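Glycerol kinase, putative (Plasmodium falciparum, PDB 2W40) probably catalyses the ATP-dependent phosphorylation of glycerol to sn-glycerol 3-phosphate, the single step by which glycerol kinases feed glycerol into metabolism. Local coordinates at residues 4-18 with 21-35. Residues are numbered along the deposited sequence; the frame is centred on the assembly and turned at random.
Sequences NVILSIDQSTQSTKV and YDEELNIVHSNNLNH. With EDO (1,2-ethanediol), chain B.
The three antiparallel strands that open the N-terminal domain of this FGGY kinase, an actin/Hsp70-like fold, meet here, strand 15-21 lying between 3-11 and 27-34. Paired backbone bonds join the outer hairpin: Thr16 N reaches Leu33 O at 3.0 Å, and Val18 N gives a straight bond to Asn31 O at 2.9 Å. Toward the start of strand 3-11, Ile6 and Tyr21 form an antiparallel hydrogen-bonded pair, and the edge of the Tyr21 ring reaches Ser8 CB, a side chain small enough to admit it; the phenol OH hydrogen-bonds to Ser445 OG. Asn32, its chi1 of 82° keeping the amide close over the neighbouring strand, donates from ND2 to Ser15 OG at 3.0 Å, the hydroxyl lying in the amide plane. The aliphatic part of Lys17 runs beside Asn32, CG 3.9 Å from Asn32 CB. The turn between strands 3-11 and 15-21, whose Gln14 bonds the ADP-binding Thr270, curls against His35. There Gln11, bent at chi2 (-53°), donates hydrogen bonds from NE2 to Thr16 OG1 at 3.0 Å and to Ser12 O, while Gln84 holds OE1. Its amide stands 70° from the imidazole plane, and Ser12 O lies at the ring's edge, 3.4 Å from His35 CE1. At the far end Asn4 ND2 makes a weak bond to Glu23 OE1, while Lys77 forms a salt bridge with Glu23 OE2. A water there donates to Asn4 O and accepts from Glu23 N at 2.9 Å.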
loop_
_atom_site.group_PDB
_atom_site.type_symbol
_atom_site.label_atom_id
_atom_site.label_comp_id
_atom_site.label_asym_id
_atom_site.label_seq_id
_atom_site.Cartn_x
_atom_site.Cartn_y
_atom_site.Cartn_z
ATOM N N ASN C 4 24.116 40.428 19.271
ATOM C CA ASN C 4 22.711 40.417 19.659
ATOM C C ASN C 4 21.996 39.350 18.839
ATOM O O ASN C 4 22.168 39.278 17.622
ATOM C CB ASN C 4 22.030 41.704 19.359
ATOM C CG ASN C 4 22.521 42.837 20.189
ATOM O OD1 ASN C 4 23.154 42.704 21.219
ATOM N ND2 ASN C 4 22.179 44.016 19.726
ATOM N N VAL C 5 21.134 38.593 19.570
ATOM C CA VAL C 5 20.296 37.626 18.887
ATOM C C VAL C 5 18.869 37.583 19.376
ATOM O O VAL C 5 18.565 38.020 20.455
ATOM C CB VAL C 5 20.885 36.178 18.982
ATOM C CG1 VAL C 5 22.347 36.040 18.314
ATOM C CG2 VAL C 5 20.856 35.741 20.399
ATOM N N ILE C 6 18.027 37.050 18.504
ATOM C CA ILE C 6 16.605 36.802 18.747
ATOM C C ILE C 6 16.463 35.269 18.782
ATOM O O ILE C 6 16.866 34.584 17.826
ATOM C CB ILE C 6 15.708 37.384 17.669
ATOM C CG1 ILE C 6 15.929 38.878 17.499
ATOM C CG2 ILE C 6 14.192 37.030 17.938
ATOM C CD1 ILE C 6 15.405 39.335 16.127
ATOM N N LEU C 7 15.876 34.748 19.860
ATOM C CA LEU C 7 15.561 33.277 19.883
ATOM C C LEU C 7 14.148 33.082 19.323
ATOM O O LEU C 7 13.198 33.674 19.836
ATOM C CB LEU C 7 15.691 32.638 21.267
ATOM C CG LEU C 7 15.208 31.232 21.547
ATOM C CD1 LEU C 7 15.765 30.235 20.500
ATOM C CD2 LEU C 7 15.297 30.768 22.989
ATOM N N SER C 8 14.039 32.248 18.269
ATOM C CA SER C 8 12.727 31.889 17.728
ATOM C C SER C 8 12.534 30.387 17.987
ATOM O O SER C 8 13.385 29.592 17.501
ATOM C CB SER C 8 12.609 32.252 16.233
ATOM O OG SER C 8 11.359 31.812 15.749
ATOM N N ILE C 9 11.482 30.015 18.771
ATOM C CA ILE C 9 11.221 28.613 19.066
ATOM C C ILE C 9 10.067 28.196 18.125
ATOM O O ILE C 9 8.980 28.837 18.130
ATOM C CB ILE C 9 10.783 28.418 20.530
ATOM C CG1 ILE C 9 11.966 28.834 21.470
ATOM C CG2 ILE C 9 10.190 26.979 20.677
ATOM C CD1 ILE C 9 11.519 29.055 22.906
ATOM N N ASP C 10 10.266 27.097 17.366
ATOM C CA ASP C 10 9.184 26.510 16.545
ATOM C C ASP C 10 8.940 25.082 17.075
ATOM O O ASP C 10 9.724 24.185 16.885
ATOM C CB ASP C 10 9.605 26.527 15.083
ATOM C CG ASP C 10 8.683 25.836 14.142
ATOM O OD1 ASP C 10 7.562 25.492 14.531
ATOM O OD2 ASP C 10 9.103 25.682 12.913
ATOM N N GLN C 11 7.933 24.934 17.890
ATOM C CA GLN C 11 7.555 23.689 18.480
ATOM C C GLN C 11 6.592 23.047 17.467
ATOM O O GLN C 11 5.396 23.360 17.430
ATOM C CB GLN C 11 6.913 23.903 19.881
ATOM C CG GLN C 11 6.899 22.670 20.775
ATOM C CD GLN C 11 6.264 21.456 20.074
ATOM O OE1 GLN C 11 5.050 21.373 19.933
ATOM N NE2 GLN C 11 7.126 20.616 19.473
ATOM N N SER C 12 7.165 22.259 16.579
ATOM C CA SER C 12 6.463 21.718 15.434
ATOM C C SER C 12 5.881 20.349 15.740
ATOM O O SER C 12 6.039 19.786 16.841
ATOM C CB SER C 12 7.409 21.741 14.206
ATOM O OG SER C 12 6.695 21.526 13.022
ATOM N N THR C 13 5.145 19.808 14.768
ATOM C CA THR C 13 4.434 18.502 15.038
ATOM C C THR C 13 5.426 17.397 15.324
ATOM O O THR C 13 5.202 16.617 16.247
ATOM C CB THR C 13 3.576 18.104 13.858
ATOM O OG1 THR C 13 2.673 19.199 13.573
ATOM C CG2 THR C 13 2.685 16.924 14.195
ATOM N N GLN C 14 6.463 17.249 14.497
ATOM C CA GLN C 14 7.407 16.095 14.605
ATOM C C GLN C 14 8.671 16.341 15.436
ATOM O O GLN C 14 9.357 15.412 15.784
ATOM C CB GLN C 14 7.774 15.582 13.201
ATOM C CG GLN C 14 6.538 15.043 12.413
ATOM C CD GLN C 14 6.824 14.719 11.019
ATOM O OE1 GLN C 14 6.574 15.524 10.122
ATOM N NE2 GLN C 14 7.408 13.575 10.811
ATOM N N SER C 15 9.000 17.638 15.629
ATOM C CA SER C 15 10.201 18.046 16.313
ATOM C C SER C 15 10.054 19.475 16.839
ATOM O O SER C 15 9.149 20.197 16.520
ATOM C CB SER C 15 11.439 17.954 15.421
ATOM O OG SER C 15 11.463 19.007 14.445
ATOM N N THR C 16 10.959 19.801 17.746
ATOM C CA THR C 16 11.084 21.119 18.326
ATOM C C THR C 16 12.374 21.672 17.721
ATOM O O THR C 16 13.422 20.999 17.788
ATOM C CB THR C 16 11.147 21.046 19.868
ATOM O OG1 THR C 16 9.948 20.409 20.398
ATOM C CG2 THR C 16 11.335 22.455 20.475
ATOM N N LYS C 17 12.272 22.903 17.245
ATOM C CA LYS C 17 13.351 23.626 16.552
ATOM C C LYS C 17 13.609 24.933 17.350
ATOM O O LYS C 17 12.660 25.652 17.787
ATOM C CB LYS C 17 12.918 23.990 15.125
ATOM C CG LYS C 17 12.410 22.830 14.334
ATOM C CD LYS C 17 11.785 23.188 13.039
ATOM C CE LYS C 17 11.160 21.960 12.448
ATOM N NZ LYS C 17 10.945 22.174 10.986
ATOM N N VAL C 18 14.906 25.222 17.479
ATOM C CA VAL C 18 15.371 26.543 17.978
ATOM C C VAL C 18 16.248 27.206 16.924
ATOM O O VAL C 18 17.059 26.533 16.259
ATOM C CB VAL C 18 16.071 26.483 19.348
ATOM C CG1 VAL C 18 15.174 25.902 20.521
ATOM C CG2 VAL C 18 17.427 25.672 19.296
ATOM N N TYR C 21 18.559 34.074 15.503
ATOM C CA TYR C 21 18.689 35.023 14.440
ATOM C C TYR C 21 19.475 36.250 14.885
ATOM O O TYR C 21 19.252 36.773 15.963
ATOM C CB TYR C 21 17.354 35.489 13.892
ATOM C CG TYR C 21 16.571 34.428 13.139
ATOM C CD1 TYR C 21 16.658 34.367 11.767
ATOM C CD2 TYR C 21 15.617 33.627 13.743
ATOM C CE1 TYR C 21 15.977 33.466 11.019
ATOM C CE2 TYR C 21 14.966 32.686 13.001
ATOM C CZ TYR C 21 15.109 32.635 11.617
ATOM O OH TYR C 21 14.415 31.751 10.823
ATOM N N ASP C 22 20.381 36.689 14.021
ATOM C CA ASP C 22 21.032 37.990 14.260
ATOM C C ASP C 22 19.989 39.070 13.843
ATOM O O ASP C 22 18.922 38.770 13.362
ATOM C CB ASP C 22 22.361 38.117 13.515
ATOM C CG ASP C 22 22.241 38.263 12.023
ATOM O OD1 ASP C 22 21.184 38.573 11.443
ATOM O OD2 ASP C 22 23.358 38.153 11.420
ATOM N N GLU C 23 20.308 40.365 14.001
ATOM C CA GLU C 23 19.359 41.420 13.739
ATOM C C GLU C 23 19.161 41.780 12.297
ATOM O O GLU C 23 18.340 42.637 11.983
ATOM C CB GLU C 23 19.664 42.621 14.628
ATOM C CG GLU C 23 19.629 42.262 16.113
ATOM C CD GLU C 23 19.889 43.368 17.090
ATOM O OE1 GLU C 23 20.778 44.156 16.788
ATOM O OE2 GLU C 23 19.219 43.447 18.144
ATOM N N GLU C 24 19.913 41.119 11.395
ATOM C CA GLU C 24 19.672 41.120 9.953
ATOM C C GLU C 24 18.979 39.864 9.468
ATOM O O GLU C 24 18.801 39.645 8.283
ATOM C CB GLU C 24 21.003 41.398 9.202
ATOM C CG GLU C 24 21.652 42.769 9.625
ATOM C CD GLU C 24 20.877 44.021 9.028
ATOM O OE1 GLU C 24 20.196 43.881 7.949
ATOM O OE2 GLU C 24 20.949 45.154 9.646
ATOM N N LEU C 25 18.443 39.117 10.450
ATOM C CA LEU C 25 17.622 37.942 10.180
ATOM C C LEU C 25 18.390 36.836 9.442
ATOM O O LEU C 25 17.793 35.948 8.788
ATOM C CB LEU C 25 16.314 38.335 9.485
ATOM C CG LEU C 25 15.392 39.216 10.291
ATOM C CD1 LEU C 25 14.196 39.601 9.425
ATOM C CD2 LEU C 25 15.020 38.540 11.706
ATOM N N ASN C 26 19.674 36.785 9.710
ATOM C CA ASN C 26 20.516 35.618 9.387
ATOM C C ASN C 26 20.485 34.614 10.566
ATOM O O ASN C 26 20.579 35.018 11.719
ATOM C CB ASN C 26 21.998 36.015 9.199
ATOM C CG ASN C 26 22.217 37.101 8.173
ATOM O OD1 ASN C 26 22.771 38.215 8.500
ATOM N ND2 ASN C 26 21.822 36.826 6.943
ATOM N N ILE C 27 20.335 33.331 10.267
ATOM C CA ILE C 27 20.480 32.339 11.263
ATOM C C ILE C 27 21.920 32.159 11.692
ATOM O O ILE C 27 22.808 31.827 10.838
ATOM C CB ILE C 27 19.869 30.926 10.797
ATOM C CG1 ILE C 27 18.408 31.115 10.412
ATOM C CG2 ILE C 27 20.073 29.899 11.874
ATOM C CD1 ILE C 27 17.731 29.835 9.783
ATOM N N VAL C 28 22.206 32.416 12.954
ATOM C CA VAL C 28 23.536 32.167 13.518
ATOM C C VAL C 28 23.699 30.842 14.255
ATOM O O VAL C 28 24.788 30.339 14.438
ATOM C CB VAL C 28 24.011 33.386 14.374
ATOM C CG1 VAL C 28 24.011 34.707 13.451
ATOM C CG2 VAL C 28 23.124 33.542 15.658
ATOM N N HIS C 29 22.598 30.197 14.678
ATOM C CA HIS C 29 22.664 28.844 15.174
ATOM C C HIS C 29 21.242 28.285 15.094
ATOM O O HIS C 29 20.304 29.025 15.315
ATOM C CB HIS C 29 23.075 28.790 16.657
ATOM C CG HIS C 29 23.062 27.402 17.235
ATOM N ND1 HIS C 29 22.087 26.941 18.087
ATOM C CD2 HIS C 29 23.894 26.354 17.015
ATOM C CE1 HIS C 29 22.331 25.674 18.380
ATOM N NE2 HIS C 29 23.458 25.322 17.798
ATOM N N SER C 30 21.139 26.985 14.831
ATOM C CA SER C 30 19.817 26.344 14.879
ATOM C C SER C 30 20.024 24.844 15.210
ATOM O O SER C 30 21.107 24.257 14.942
ATOM C CB SER C 30 19.062 26.516 13.587
ATOM O OG SER C 30 19.603 25.708 12.568
ATOM N N ASN C 31 18.997 24.212 15.749
ATOM C CA ASN C 31 19.063 22.758 16.011
ATOM C C ASN C 31 17.632 22.319 16.271
ATOM O O ASN C 31 16.707 23.139 16.438
ATOM C CB ASN C 31 19.922 22.417 17.216
ATOM C CG ASN C 31 20.420 20.960 17.219
ATOM O OD1 ASN C 31 20.187 20.201 16.280
ATOM N ND2 ASN C 31 21.319 20.661 18.197
ATOM N N ASN C 32 17.478 21.010 16.345
ATOM C CA ASN C 32 16.161 20.399 16.598
ATOM C C ASN C 32 16.280 19.011 17.199
ATOM O O ASN C 32 17.368 18.381 17.170
ATOM C CB ASN C 32 15.290 20.470 15.360
ATOM C CG ASN C 32 15.541 19.391 14.332
ATOM O OD1 ASN C 32 16.692 19.102 13.951
ATOM N ND2 ASN C 32 14.422 18.841 13.790
ATOM N N LEU C 33 15.206 18.597 17.836
ATOM C CA LEU C 33 15.076 17.300 18.418
ATOM C C LEU C 33 13.716 16.828 18.103
ATOM O O LEU C 33 12.738 17.486 18.346
ATOM C CB LEU C 33 15.322 17.330 19.934
ATOM C CG LEU C 33 16.700 17.532 20.511
ATOM C CD1 LEU C 33 16.573 17.767 22.079
ATOM C CD2 LEU C 33 17.525 16.236 20.145
ATOM N N ASN C 34 13.640 15.586 17.624
ATOM C CA ASN C 34 12.343 14.933 17.446
ATOM C C ASN C 34 11.756 14.550 18.785
ATOM O O ASN C 34 12.458 14.377 19.782
ATOM C CB ASN C 34 12.523 13.641 16.627
ATOM C CG ASN C 34 12.932 13.878 15.217
ATOM O OD1 ASN C 34 12.771 14.971 14.624
ATOM N ND2 ASN C 34 13.590 12.830 14.646
ATOM N N HIS C 35 10.421 14.368 18.792
ATOM C CA HIS C 35 9.751 13.794 19.944
ATOM C C HIS C 35 8.781 12.708 19.349
ATOM O O HIS C 35 8.465 12.694 18.119
ATOM C CB HIS C 35 8.992 14.807 20.785
ATOM C CG HIS C 35 8.000 15.618 20.012
ATOM N ND1 HIS C 35 8.349 16.742 19.297
ATOM C CD2 HIS C 35 6.667 15.489 19.896
ATOM C CE1 HIS C 35 7.274 17.209 18.676
ATOM N NE2 HIS C 35 6.232 16.466 19.020
HETATM C C1 EDO B . 16.974 23.405 12.913
HETATM O O1 EDO B . 15.990 22.758 12.170
HETATM C C2 EDO B . 18.301 22.793 12.550
HETATM O O2 EDO B . 18.512 21.459 13.122
HETATM O O HOH W 1 22.604 41.035 15.561
HETATM O O HOH W 2 9.363 12.757 15.163
HETATM O O HOH W 3 10.705 17.731 20.376
#